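Local coordinates for beta-1,4-galactanase (Thielavia heterothallica, PDB 1HJS), which hydrolyses the beta-1,4-galactosidic linkages of type I arabinogalactans, as a family 53 glycoside hydrolase of clan GH-A, at residues D8-E16 with Y57-R68; E245-P253 with I266-F276. All coordinates share one frame; numbering follows the deposited sequence.

Contact 1 (D8-E16 with Y57-R68)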
loop_
_atom_site.group_PDB
_atom_site.type_symbol
_atom_site.label_atom_id
_atom_site.label_comp_id
_atom_site.label_asym_id
_atom_site.label_seq_id
_atom_site.Cartn_x
_atom_site.Cartn_y
_atom_site.Cartn_z
ATOM N N ASP A 8 -2.265 6.119 -2.678
ATOM C CA ASP A 8 -2.740 4.989 -3.449
ATOM C C ASP A 8 -3.915 5.614 -4.212
ATOM O O ASP A 8 -4.875 6.080 -3.598
ATOM C CB ASP A 8 -3.232 3.876 -2.524
ATOM C CG ASP A 8 -3.666 2.638 -3.284
ATOM O OD1 ASP A 8 -4.471 2.766 -4.227
ATOM O OD2 ASP A 8 -3.211 1.530 -2.928
ATOM N N TRP A 9 -3.831 5.648 -5.540
ATOM C CA TRP A 9 -4.886 6.264 -6.340
ATOM C C TRP A 9 -5.610 5.256 -7.231
ATOM O O TRP A 9 -6.229 5.629 -8.228
ATOM C CB TRP A 9 -4.280 7.386 -7.193
ATOM C CG TRP A 9 -3.534 6.907 -8.418
ATOM C CD1 TRP A 9 -2.754 5.786 -8.526
ATOM C CD2 TRP A 9 -3.497 7.545 -9.701
ATOM N NE1 TRP A 9 -2.239 5.688 -9.799
ATOM C CE2 TRP A 9 -2.678 6.754 -10.539
ATOM C CE3 TRP A 9 -4.078 8.712 -10.225
ATOM C CZ2 TRP A 9 -2.423 7.092 -11.877
ATOM C CZ3 TRP A 9 -3.824 9.047 -11.558
ATOM C CH2 TRP A 9 -3.004 8.238 -12.364
ATOM N N SER A 10 -5.548 3.986 -6.847
ATOM C CA SER A 10 -6.155 2.898 -7.614
ATOM C C SER A 10 -7.539 3.147 -8.205
ATOM O O SER A 10 -7.791 2.805 -9.359
ATOM C CB SER A 10 -6.206 1.625 -6.763
ATOM O OG SER A 10 -4.924 1.292 -6.257
ATOM N N SER A 11 -8.429 3.739 -7.419
ATOM C CA SER A 11 -9.800 4.000 -7.859
ATOM C C SER A 11 -9.973 5.115 -8.890
ATOM O O SER A 11 -11.097 5.375 -9.320
ATOM C CB SER A 11 -10.660 4.358 -6.654
ATOM O OG SER A 11 -10.274 5.629 -6.157
ATOM N N VAL A 12 -8.886 5.774 -9.279
ATOM C CA VAL A 12 -8.987 6.886 -10.225
ATOM C C VAL A 12 -9.897 6.662 -11.440
ATOM O O VAL A 12 -10.822 7.443 -11.662
ATOM C CB VAL A 12 -7.587 7.354 -10.707
ATOM C CG1 VAL A 12 -6.848 6.221 -11.404
ATOM C CG2 VAL A 12 -7.742 8.565 -11.641
ATOM N N VAL A 13 -9.653 5.614 -12.220
ATOM C CA VAL A 13 -10.479 5.357 -13.399
ATOM C C VAL A 13 -11.905 4.956 -13.022
ATOM O O VAL A 13 -12.861 5.297 -13.716
ATOM C CB VAL A 13 -9.839 4.274 -14.308
ATOM C CG1 VAL A 13 -10.859 3.755 -15.319
ATOM C CG2 VAL A 13 -8.649 4.877 -15.047
ATOM N N VAL A 14 -12.051 4.230 -11.919
ATOM C CA VAL A 14 -13.380 3.829 -11.476
ATOM C C VAL A 14 -14.198 5.093 -11.208
ATOM O O VAL A 14 -15.364 5.187 -11.593
ATOM C CB VAL A 14 -13.311 2.975 -10.184
ATOM C CG1 VAL A 14 -14.711 2.781 -9.605
ATOM C CG2 VAL A 14 -12.695 1.618 -10.493
ATOM N N GLU A 15 -13.572 6.069 -10.555
ATOM C CA GLU A 15 -14.243 7.326 -10.237
ATOM C C GLU A 15 -14.491 8.203 -11.460
ATOM O O GLU A 15 -15.551 8.812 -11.581
ATOM C CB GLU A 15 -13.437 8.103 -9.195
ATOM C CG GLU A 15 -13.541 7.525 -7.791
ATOM C CD GLU A 15 -14.921 7.719 -7.174
ATOM O OE1 GLU A 15 -15.927 7.341 -7.809
ATOM O OE2 GLU A 15 -14.995 8.248 -6.043
ATOM N N GLU A 16 -13.522 8.273 -12.364
ATOM C CA GLU A 16 -13.700 9.078 -13.566
ATOM C C GLU A 16 -14.863 8.507 -14.371
ATOM O O GLU A 16 -15.672 9.252 -14.921
ATOM C CB GLU A 16 -12.415 9.082 -14.402
ATOM C CG GLU A 16 -11.231 9.692 -13.664
ATOM C CD GLU A 16 -9.937 9.625 -14.450
ATOM O OE1 GLU A 16 -9.789 8.716 -15.292
ATOM O OE2 GLU A 16 -9.056 10.474 -14.205
ATOM N N TYR A 57 -8.921 -2.921 -11.506
ATOM C CA TYR A 57 -7.675 -3.263 -10.830
ATOM C C TYR A 57 -6.923 -4.452 -11.433
ATOM O O TYR A 57 -5.983 -4.958 -10.821
ATOM C CB TYR A 57 -7.932 -3.512 -9.339
ATOM C CG TYR A 57 -8.845 -2.485 -8.714
ATOM C CD1 TYR A 57 -8.624 -1.119 -8.901
ATOM C CD2 TYR A 57 -9.960 -2.876 -7.974
ATOM C CE1 TYR A 57 -9.499 -0.163 -8.370
ATOM C CE2 TYR A 57 -10.839 -1.931 -7.436
ATOM C CZ TYR A 57 -10.604 -0.582 -7.640
ATOM O OH TYR A 57 -11.491 0.340 -7.125
ATOM N N ASN A 58 -7.321 -4.911 -12.620
ATOM C CA ASN A 58 -6.585 -6.015 -13.228
ATOM C C ASN A 58 -5.337 -5.406 -13.854
ATOM O O ASN A 58 -5.168 -4.189 -13.808
ATOM C CB ASN A 58 -7.449 -6.798 -14.244
ATOM C CG ASN A 58 -7.799 -6.013 -15.508
ATOM O OD1 ASN A 58 -8.603 -6.483 -16.326
ATOM N ND2 ASN A 58 -7.210 -4.847 -15.685
ATOM N N LEU A 59 -4.460 -6.223 -14.434
ATOM C CA LEU A 59 -3.224 -5.687 -14.996
ATOM C C LEU A 59 -3.405 -4.618 -16.076
ATOM O O LEU A 59 -2.675 -3.623 -16.089
ATOM C CB LEU A 59 -2.339 -6.824 -15.522
ATOM C CG LEU A 59 -0.875 -6.446 -15.779
ATOM C CD1 LEU A 59 -0.252 -5.850 -14.516
ATOM C CD2 LEU A 59 -0.101 -7.678 -16.216
ATOM N N ASP A 60 -4.363 -4.810 -16.979
ATOM C CA ASP A 60 -4.592 -3.821 -18.032
ATOM C C ASP A 60 -4.990 -2.480 -17.431
ATOM O O ASP A 60 -4.530 -1.428 -17.867
ATOM C CB ASP A 60 -5.691 -4.280 -18.991
ATOM C CG ASP A 60 -5.233 -5.390 -19.916
ATOM O OD1 ASP A 60 -4.019 -5.463 -20.201
ATOM O OD2 ASP A 60 -6.091 -6.175 -20.365
ATOM N N TYR A 61 -5.866 -2.534 -16.434
ATOM C CA TYR A 61 -6.339 -1.338 -15.747
ATOM C C TYR A 61 -5.144 -0.609 -15.147
ATOM O O TYR A 61 -5.015 0.608 -15.264
ATOM C CB TYR A 61 -7.327 -1.748 -14.647
ATOM C CG TYR A 61 -7.842 -0.619 -13.781
ATOM C CD1 TYR A 61 -7.074 -0.097 -12.741
ATOM C CD2 TYR A 61 -9.116 -0.088 -13.990
ATOM C CE1 TYR A 61 -7.567 0.930 -11.923
ATOM C CE2 TYR A 61 -9.615 0.933 -13.184
ATOM C CZ TYR A 61 -8.841 1.438 -12.155
ATOM O OH TYR A 61 -9.341 2.460 -11.374
ATOM N N ASN A 62 -4.258 -1.370 -14.516
ATOM C CA ASN A 62 -3.072 -0.809 -13.885
ATOM C C ASN A 62 -2.034 -0.267 -14.860
ATOM O O ASN A 62 -1.369 0.727 -14.575
ATOM C CB ASN A 62 -2.447 -1.853 -12.970
ATOM C CG ASN A 62 -3.078 -1.854 -11.600
ATOM O OD1 ASN A 62 -2.813 -0.968 -10.790
ATOM N ND2 ASN A 62 -3.939 -2.834 -11.340
ATOM N N ILE A 63 -1.882 -0.919 -16.006
ATOM C CA ILE A 63 -0.922 -0.435 -16.989
ATOM C C ILE A 63 -1.426 0.894 -17.541
ATOM O O ILE A 63 -0.652 1.826 -17.752
ATOM C CB ILE A 63 -0.724 -1.463 -18.134
ATOM C CG1 ILE A 63 0.101 -2.643 -17.609
ATOM C CG2 ILE A 63 -0.025 -0.803 -19.329
ATOM C CD1 ILE A 63 0.231 -3.799 -18.575
ATOM N N ALA A 64 -2.733 0.994 -17.747
ATOM C CA ALA A 64 -3.313 2.227 -18.271
ATOM C C ALA A 64 -3.056 3.419 -17.344
ATOM O O ALA A 64 -2.608 4.476 -17.798
ATOM C CB ALA A 64 -4.808 2.051 -18.501
ATOM N N ILE A 65 -3.328 3.267 -16.048
ATOM C CA ILE A 65 -3.098 4.392 -15.149
ATOM C C ILE A 65 -1.620 4.581 -14.825
ATOM O O ILE A 65 -1.188 5.694 -14.536
ATOM C CB ILE A 65 -3.931 4.285 -13.845
ATOM C CG1 ILE A 65 -3.575 3.019 -13.064
ATOM C CG2 ILE A 65 -5.415 4.281 -14.192
ATOM C CD1 ILE A 65 -4.302 2.927 -11.723
ATOM N N ALA A 66 -0.839 3.505 -14.893
ATOM C CA ALA A 66 0.597 3.616 -14.637
ATOM C C ALA A 66 1.228 4.504 -15.715
ATOM O O ALA A 66 2.124 5.297 -15.429
ATOM C CB ALA A 66 1.252 2.241 -14.639
ATOM N N LYS A 67 0.764 4.358 -16.957
ATOM C CA LYS A 67 1.274 5.177 -18.056
ATOM C C LYS A 67 0.954 6.641 -17.774
ATOM O O LYS A 67 1.767 7.520 -18.035
ATOM C CB LYS A 67 0.641 4.753 -19.386
ATOM C CG LYS A 67 1.177 3.456 -19.954
ATOM C CD LYS A 67 0.368 3.054 -21.168
ATOM C CE LYS A 67 0.925 1.809 -21.821
ATOM N NZ LYS A 67 0.072 1.360 -22.967
ATOM N N ARG A 68 -0.233 6.895 -17.231
ATOM C CA ARG A 68 -0.651 8.257 -16.918
ATOM C C ARG A 68 0.206 8.821 -15.797
ATOM O O ARG A 68 0.597 9.990 -15.829
ATOM C CB ARG A 68 -2.130 8.285 -16.515
ATOM C CG ARG A 68 -3.085 8.165 -17.698
ATOM C CD ARG A 68 -4.530 7.998 -17.236
ATOM N NE ARG A 68 -4.959 9.072 -16.345
ATOM C CZ ARG A 68 -6.168 9.149 -15.799
ATOM N NH1 ARG A 68 -7.081 8.212 -16.051
ATOM N NH2 ARG A 68 -6.468 10.162 -14.997
#

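Contact 2 (E245-P253 with I266-F276)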
loop_
_atom_site.group_PDB
_atom_site.type_symbol
_atom_site.label_atom_id
_atom_site.label_comp_id
_atom_site.label_asym_id
_atom_site.label_seq_id
_atom_site.Cartn_x
_atom_site.Cartn_y
_atom_site.Cartn_z
ATOM N N GLU A 245 0.052 2.562 3.906
ATOM C CA GLU A 245 -1.379 2.847 3.972
ATOM C C GLU A 245 -1.668 3.606 5.257
ATOM O O GLU A 245 -1.226 3.201 6.329
ATOM C CB GLU A 245 -2.212 1.559 3.962
ATOM C CG GLU A 245 -2.479 0.976 2.578
ATOM C CD GLU A 245 -3.513 -0.135 2.601
ATOM O OE1 GLU A 245 -4.464 -0.049 3.415
ATOM O OE2 GLU A 245 -3.391 -1.085 1.798
ATOM N N THR A 246 -2.387 4.717 5.142
ATOM C CA THR A 246 -2.775 5.508 6.305
ATOM C C THR A 246 -3.894 6.466 5.898
ATOM O O THR A 246 -4.050 6.792 4.714
ATOM C CB THR A 246 -1.578 6.296 6.904
ATOM O OG1 THR A 246 -1.929 6.786 8.208
ATOM C CG2 THR A 246 -1.203 7.476 6.014
ATOM N N ASN A 247 -4.677 6.889 6.883
ATOM C CA ASN A 247 -5.812 7.790 6.686
ATOM C C ASN A 247 -5.984 8.640 7.946
ATOM O O ASN A 247 -5.532 8.258 9.027
ATOM C CB ASN A 247 -7.127 7.003 6.558
ATOM C CG ASN A 247 -7.452 6.548 5.144
ATOM O OD1 ASN A 247 -8.424 5.818 4.950
ATOM N ND2 ASN A 247 -6.669 6.979 4.158
ATOM N N TRP A 248 -6.632 9.789 7.784
ATOM C CA TRP A 248 -7.007 10.652 8.902
ATOM C C TRP A 248 -8.312 11.286 8.443
ATOM O O TRP A 248 -8.402 11.821 7.337
ATOM C CB TRP A 248 -5.989 11.741 9.229
ATOM C CG TRP A 248 -6.450 12.495 10.448
ATOM C CD1 TRP A 248 -7.132 13.679 10.473
ATOM C CD2 TRP A 248 -6.375 12.050 11.809
ATOM N NE1 TRP A 248 -7.487 13.997 11.764
ATOM C CE2 TRP A 248 -7.036 13.015 12.604
ATOM C CE3 TRP A 248 -5.817 10.924 12.436
ATOM C CZ2 TRP A 248 -7.155 12.891 13.995
ATOM C CZ3 TRP A 248 -5.934 10.799 13.819
ATOM C CH2 TRP A 248 -6.600 11.780 14.583
ATOM N N PRO A 249 -9.346 11.236 9.288
ATOM C CA PRO A 249 -10.632 11.807 8.897
ATOM C C PRO A 249 -10.843 13.308 8.958
ATOM O O PRO A 249 -10.281 14.003 9.812
ATOM C CB PRO A 249 -11.616 11.056 9.796
ATOM C CG PRO A 249 -10.848 10.878 11.048
ATOM C CD PRO A 249 -9.436 10.545 10.591
ATOM N N ILE A 250 -11.649 13.801 8.022
ATOM C CA ILE A 250 -12.026 15.207 8.011
ATOM C C ILE A 250 -13.405 15.206 8.671
ATOM O O ILE A 250 -13.982 16.252 8.958
ATOM C CB ILE A 250 -12.112 15.801 6.577
ATOM C CG1 ILE A 250 -13.035 14.970 5.695
ATOM C CG2 ILE A 250 -10.720 15.897 5.977
ATOM C CD1 ILE A 250 -13.195 15.547 4.295
ATOM N N SER A 251 -13.916 14.003 8.917
ATOM C CA SER A 251 -15.209 13.823 9.569
ATOM C C SER A 251 -15.333 12.413 10.138
ATOM O O SER A 251 -15.157 11.429 9.421
ATOM C CB SER A 251 -16.353 14.087 8.585
ATOM O OG SER A 251 -17.608 13.946 9.230
ATOM N N CYS A 252 -15.615 12.316 11.434
ATOM C CA CYS A 252 -15.769 11.021 12.090
ATOM C C CYS A 252 -16.747 11.131 13.251
ATOM O O CYS A 252 -16.365 10.986 14.411
ATOM C CB CYS A 252 -14.433 10.495 12.634
ATOM S SG CYS A 252 -14.598 8.721 13.020
ATOM N N PRO A 253 -18.029 11.368 12.955
ATOM C CA PRO A 253 -19.034 11.495 14.011
ATOM C C PRO A 253 -19.429 10.190 14.700
ATOM O O PRO A 253 -20.007 10.209 15.783
ATOM C CB PRO A 253 -20.211 12.122 13.273
ATOM C CG PRO A 253 -20.119 11.468 11.918
ATOM C CD PRO A 253 -18.634 11.555 11.621
ATOM N N ILE A 266 -5.797 15.970 17.724
ATOM C CA ILE A 266 -5.825 16.340 16.317
ATOM C C ILE A 266 -7.292 16.386 15.896
ATOM O O ILE A 266 -8.025 15.414 16.059
ATOM C CB ILE A 266 -5.079 15.319 15.436
ATOM C CG1 ILE A 266 -3.619 15.205 15.886
ATOM C CG2 ILE A 266 -5.137 15.761 13.978
ATOM C CD1 ILE A 266 -2.793 14.223 15.074
ATOM N N PRO A 267 -7.739 17.523 15.348
ATOM C CA PRO A 267 -9.130 17.662 14.917
ATOM C C PRO A 267 -9.442 16.924 13.621
ATOM O O PRO A 267 -8.545 16.630 12.829
ATOM C CB PRO A 267 -9.282 19.170 14.756
ATOM C CG PRO A 267 -7.933 19.566 14.228
ATOM C CD PRO A 267 -6.990 18.775 15.124
ATOM N N PHE A 268 -10.721 16.616 13.422
ATOM C CA PHE A 268 -11.159 15.956 12.200
ATOM C C PHE A 268 -11.457 17.089 11.231
ATOM O O PHE A 268 -12.551 17.665 11.247
ATOM C CB PHE A 268 -12.422 15.127 12.445
ATOM C CG PHE A 268 -12.231 14.017 13.433
ATOM C CD1 PHE A 268 -11.069 13.249 13.418
ATOM C CD2 PHE A 268 -13.218 13.722 14.368
ATOM C CE1 PHE A 268 -10.892 12.203 14.322
ATOM C CE2 PHE A 268 -13.051 12.675 15.278
ATOM C CZ PHE A 268 -11.886 11.915 15.255
ATOM N N SER A 269 -10.466 17.415 10.408
ATOM C CA SER A 269 -10.576 18.493 9.436
ATOM C C SER A 269 -9.358 18.416 8.526
ATOM O O SER A 269 -8.426 17.666 8.799
ATOM C CB SER A 269 -10.559 19.836 10.158
ATOM O OG SER A 269 -9.317 20.019 10.820
ATOM N N PRO A 270 -9.349 19.192 7.434
ATOM C CA PRO A 270 -8.190 19.156 6.536
ATOM C C PRO A 270 -6.925 19.544 7.295
ATOM O O PRO A 270 -5.857 18.972 7.079
ATOM C CB PRO A 270 -8.561 20.170 5.458
ATOM C CG PRO A 270 -10.054 20.013 5.372
ATOM C CD PRO A 270 -10.452 19.967 6.837
ATOM N N GLU A 271 -7.054 20.521 8.190
ATOM C CA GLU A 271 -5.920 20.975 8.989
ATOM C C GLU A 271 -5.417 19.807 9.836
ATOM O O GLU A 271 -4.209 19.592 9.974
ATOM C CB GLU A 271 -6.340 22.130 9.907
ATOM C CG GLU A 271 -6.688 23.442 9.200
ATOM C CD GLU A 271 -7.925 23.359 8.313
ATOM O OE1 GLU A 271 -8.909 22.696 8.702
ATOM O OE2 GLU A 271 -7.919 23.982 7.228
ATOM N N GLY A 272 -6.360 19.060 10.405
ATOM C CA GLY A 272 -6.012 17.910 11.221
ATOM C C GLY A 272 -5.305 16.852 10.390
ATOM O O GLY A 272 -4.357 16.220 10.863
ATOM N N GLN A 273 -5.766 16.649 9.156
ATOM C CA GLN A 273 -5.138 15.670 8.273
ATOM C C GLN A 273 -3.677 16.014 8.027
ATOM O O GLN A 273 -2.815 15.137 8.053
ATOM C CB GLN A 273 -5.833 15.614 6.910
ATOM C CG GLN A 273 -7.213 15.018 6.897
ATOM C CD GLN A 273 -7.717 14.829 5.476
ATOM O OE1 GLN A 273 -7.573 15.719 4.635
ATOM N NE2 GLN A 273 -8.309 13.673 5.203
ATOM N N THR A 274 -3.396 17.290 7.771
ATOM C CA THR A 274 -2.021 17.694 7.501
ATOM C C THR A 274 -1.137 17.436 8.713
ATOM O O THR A 274 0.010 17.022 8.566
ATOM C CB THR A 274 -1.912 19.188 7.102
ATOM O OG1 THR A 274 -2.149 20.011 8.246
ATOM C CG2 THR A 274 -2.930 19.524 6.030
ATOM N N THR A 275 -1.672 17.669 9.908
ATOM C CA THR A 275 -0.900 17.446 11.125
ATOM C C THR A 275 -0.590 15.966 11.302
ATOM O O THR A 275 0.555 15.592 11.552
ATOM C CB THR A 275 -1.654 17.948 12.374
ATOM O OG1 THR A 275 -1.816 19.370 12.290
ATOM C CG2 THR A 275 -0.883 17.597 13.643
ATOM N N PHE A 276 -1.612 15.123 11.171
ATOM C CA PHE A 276 -1.426 13.685 11.323
ATOM C C PHE A 276 -0.456 13.134 10.284
ATOM O O PHE A 276 0.486 12.417 10.619
ATOM C CB PHE A 276 -2.765 12.952 11.193
ATOM C CG PHE A 276 -2.653 11.456 11.339
ATOM C CD1 PHE A 276 -2.473 10.879 12.590
ATOM C CD2 PHE A 276 -2.719 10.626 10.221
ATOM C CE1 PHE A 276 -2.365 9.493 12.733
ATOM C CE2 PHE A 276 -2.610 9.238 10.349
ATOM C CZ PHE A 276 -2.433 8.671 11.606
#

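Contact 1 (D8-E16 with Y57-R68)
Tyr61 drives its phenol end into the turn formed by Trp9 to Val12, where its hydroxyl does double duty. The hydroxyl gives its proton to the backbone oxygen of Ser10, with 2.6 Å between Tyr61 OH and Ser10 O, lying in the plane of that carbonyl. It also accepts from the first turn of helix 12-17: Val14 N stands 3.3 Å from Tyr61 OH with an N-H...O angle of 143°, and Val13 N adds a weaker bond. A tyrosine suits this place because its long ring reaches across to the helix start and ends in a group that both donates and accepts. A chi1 of 176° swings the ring away from the backbone N of Tyr61, and thus across to the turn.

Ile65, one turn further along, fills the tightest part. Its branch CG2 presses on Val13 CG2 at 3.4 Å, closer than ordinary carbon contact, and also meets Val12 CG1. Trp9 turns the edge of its indole to the backbone here, CZ2 standing 3.2 Å from Ile65 O and also meeting Ile65 CB, while NE1 bonds to Gln46.

Toward the looser, partly exposed end a salt bridge adds to the packing: Val12 CG2 and Val13 CG2 lie obliquely against the Arg68 guanidinium, which meets Glu16 end-on, NH1 to OE1 at 2.9 Å and NH2 to OE2 at 2.7 Å. Both chains are long and flexible, and this double pairing would restrain their rotation; Arg68 NH2 has a second salt bridge to Glu33.

The axes of the segments 12-16 and 59-68 are nearly perpendicular (91°), with a closest approach of 11.3 Å. Trp9 continues the packing onto Val44 of strand 43-48 and onto helix 32-38, whereas Leu59 and Ile63 turn to helix 102-122.

Contact 2 (E245-P253 with I266-F276)
Two carbonyl oxygens, Ile250 O and Phe268 O, stand only 3.0 Å apart, and as both are acceptors they cannot bond to each other. The backbones run close here: Phe268 CA also approaches Pro249 O in a CA-H...O contact, and Cys252 CB sits over the face of the Phe268 ring, 3.8 Å from its centroid, as a CH-pi contact.

Trp248 dominates the interface. Its CG lies anti to the backbone N (chi1 -176°), which carries the indole toward the helix start. Ile266 CG2 and Phe276 CB lie against one face and Pro249 CD against the opposite one; the six-membered ring forms an offset stack with Phe276, planes at 29°, in which Trp248 CE3 comes over the phenyl face. At the ring edge NE1 donates to the backbone, 3.0 Å from Pro267 O, nearly in the indole plane but well above the plane of the carbonyl. Tryptophan suits the site because one residue supplies a broad apolar plate and a polar edge; with an alanine here, Pro267 O would probably lose this donor and a gap would open between Ile266, Phe268 and Phe276.

Gln273 adds a nearly straight bond, Gln273 NE2 to Trp248 O at 2.8 Å, while its aliphatic part and amide pack on Ile250 CG2; its OE1 is held by Ser325. Gly272 suits its place since a side chain would run into Pro267 O, and its N is bonded by Ser269 OG, the N-cap of helix 270-285.

Cys252 is further tied by a disulfide to Cys310. The contact folds the loop that follows strand 240-245 back onto the start of helix 270-285, a beta-alpha connection of a TIM barrel; the strand end carries the probable nucleophile Glu245, as in clan GH-A enzymes.

Contacts 1 and 2 belong to one barrel, their centres 26 Å apart and their nearest atoms about 5 Å apart, without touching. The first segment of each begins at the C-terminal end of a strand, 4-8 and 240-245, and these two are separated in the sheet by strand 290-296. Arg45 bridges them, holding Asp8 of contact 1 by NH1 and Glu245 of contact 2 by NH2. Tyr295 also serves both, through its backbone to Asp8 and its hydroxyl to the backbone N of Trp248. The side chain of Ser10 is about 9 Å from that of Glu245, the probable nucleophile, and that of Thr246 about 10 Å from that of Glu135, the probable proton donor.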